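PDB 1XJU: SAR-endolysin from Enterobacteria phage P1, which hydrolyses the beta-1,4-glycosidic bonds of host peptidoglycan once released from the inner membrane, contributing to the host lysis that frees new phage. Local coordinates for residues H124-V129 and K145-C150. Residues are numbered along the deposited sequence; the frame is centred on the assembly and turned at random.
Sequences HLPDFV and KERQLC
Leu125 drives its CD1 methyl against the flank of helix 137-151, 3.8 Å from Arg147 N and 4.1 Å from Cys150 SG. Its other methyl, CD2, sits 3.8 Å from Glu146 OE2, the leucine and glutamate side chains crossing at about a right angle. That carboxylate is buried but well supplied: OE2 forms a salt bridge with Arg143, OE1 one with Arg142 and a hydrogen bond with Ser83, so its charge is probably balanced where it borders the methyl. In this glycoside hydrolase family 24 lysozyme, the contact sets the short 3-10 turn at 125-127, which follows helix 118-123, on the C-terminal helix; the Cys150-Cys122 disulfide joins helix 118-123 directly to helix 137-151. Pro126 comes next, its CG 3.7 Å from Arg147 NH2, approaching the guanidinium obliquely. Arg147 gets there because CG is anti to the backbone N (chi1 169°) and the chain then bends at chi3, while NE bonds to Gln148 OE1 at 3.0 Å, within the amide carbonyl plane. Asp127 turns back to its own segment: OD2 takes a 2.6 Å bond from His124 ND1, nearly in the imidazole plane and on the carboxylate's syn side but 29° out of its plane. Phe128 N closes the turn onto Leu125 O.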
# COMPACT_ATOMS: atom_id res chain seq x y z
N HIS A 124 -1.66 -8.27 8.78
CA HIS A 124 -2.85 -7.70 8.16
C HIS A 124 -2.63 -7.10 6.80
O HIS A 124 -3.59 -6.58 6.21
CB HIS A 124 -3.51 -6.71 9.10
CG HIS A 124 -4.29 -7.40 10.18
ND1 HIS A 124 -5.60 -7.81 10.00
CD2 HIS A 124 -3.93 -7.84 11.41
CE1 HIS A 124 -6.03 -8.43 11.09
NE2 HIS A 124 -5.02 -8.48 11.95
N LEU A 125 -1.42 -7.14 6.26
CA LEU A 125 -1.20 -6.64 4.90
C LEU A 125 -2.15 -7.33 3.93
O LEU A 125 -2.69 -6.66 3.04
CB LEU A 125 0.30 -6.78 4.52
CG LEU A 125 1.12 -5.58 5.04
CD1 LEU A 125 2.56 -5.92 5.04
CD2 LEU A 125 0.88 -4.36 4.16
N PRO A 126 -2.35 -8.65 4.00
CA PRO A 126 -3.28 -9.29 3.05
C PRO A 126 -4.73 -8.92 3.26
O PRO A 126 -5.61 -9.48 2.51
CB PRO A 126 -2.99 -10.80 3.21
CG PRO A 126 -1.60 -10.80 3.80
CD PRO A 126 -1.59 -9.66 4.78
N ASP A 127 -5.09 -7.97 4.09
CA ASP A 127 -6.44 -7.45 4.18
C ASP A 127 -6.74 -6.48 3.04
O ASP A 127 -7.90 -6.01 2.93
CB ASP A 127 -6.71 -6.66 5.47
CG ASP A 127 -6.64 -7.49 6.71
OD1 ASP A 127 -6.64 -8.76 6.58
OD2 ASP A 127 -6.71 -6.92 7.79
N PHE A 128 -5.74 -6.13 2.22
CA PHE A 128 -5.94 -5.10 1.20
C PHE A 128 -5.69 -5.64 -0.19
O PHE A 128 -4.61 -5.45 -0.75
CB PHE A 128 -5.04 -3.88 1.51
CG PHE A 128 -5.29 -3.32 2.88
CD1 PHE A 128 -4.60 -3.83 3.98
CD2 PHE A 128 -6.34 -2.44 3.11
CE1 PHE A 128 -4.98 -3.43 5.25
CE2 PHE A 128 -6.68 -2.04 4.35
CZ PHE A 128 -6.00 -2.55 5.42
N VAL A 129 -6.65 -6.36 -0.72
CA VAL A 129 -6.49 -7.05 -1.97
C VAL A 129 -7.57 -6.71 -2.98
O VAL A 129 -7.68 -7.39 -4.02
CB VAL A 129 -6.40 -8.60 -1.75
CG1 VAL A 129 -5.20 -8.91 -0.90
CG2 VAL A 129 -7.69 -9.14 -1.15
N LYS A 145 3.93 -10.96 -0.37
CA LYS A 145 5.33 -10.68 -0.49
C LYS A 145 5.76 -9.51 0.43
O LYS A 145 6.80 -9.58 1.11
CB LYS A 145 5.71 -10.34 -1.93
CG LYS A 145 5.64 -11.50 -2.86
CD LYS A 145 5.96 -11.16 -4.26
CE LYS A 145 5.81 -12.41 -5.13
NZ LYS A 145 6.75 -13.52 -4.83
N GLU A 146 4.96 -8.47 0.52
CA GLU A 146 5.22 -7.43 1.49
C GLU A 146 5.22 -7.97 2.91
O GLU A 146 6.10 -7.58 3.71
CB GLU A 146 4.18 -6.29 1.35
CG GLU A 146 4.27 -5.47 0.08
CD GLU A 146 3.05 -4.64 -0.13
OE1 GLU A 146 3.06 -3.86 -1.17
OE2 GLU A 146 2.07 -4.81 0.59
N ARG A 147 4.29 -8.84 3.24
CA ARG A 147 4.22 -9.40 4.58
C ARG A 147 5.48 -10.16 4.94
O ARG A 147 5.98 -10.01 6.04
CB ARG A 147 2.98 -10.27 4.71
CG ARG A 147 2.92 -11.12 5.97
CD ARG A 147 1.76 -12.07 5.99
NE ARG A 147 2.02 -13.19 5.07
CZ ARG A 147 1.09 -14.04 4.60
NH1 ARG A 147 1.44 -14.96 3.71
NH2 ARG A 147 -0.19 -13.98 4.99
N GLN A 148 6.01 -10.93 4.02
CA GLN A 148 7.23 -11.66 4.33
C GLN A 148 8.40 -10.75 4.54
O GLN A 148 9.22 -11.03 5.46
CB GLN A 148 7.47 -12.70 3.28
CG GLN A 148 6.36 -13.81 3.30
CD GLN A 148 5.95 -14.35 4.73
OE1 GLN A 148 4.83 -14.09 5.20
NE2 GLN A 148 6.87 -15.06 5.41
N LEU A 149 8.51 -9.69 3.76
CA LEU A 149 9.53 -8.70 4.04
C LEU A 149 9.33 -8.08 5.43
O LEU A 149 10.26 -8.01 6.24
CB LEU A 149 9.54 -7.60 2.98
CG LEU A 149 10.44 -6.42 3.29
CD1 LEU A 149 11.90 -6.84 3.45
CD2 LEU A 149 10.32 -5.36 2.17
N CYS A 150 8.11 -7.66 5.69
CA CYS A 150 7.73 -6.98 6.91
C CYS A 150 8.15 -7.78 8.14
O CYS A 150 8.65 -7.22 9.12
CB CYS A 150 6.22 -6.79 6.82
SG CYS A 150 5.42 -5.66 7.98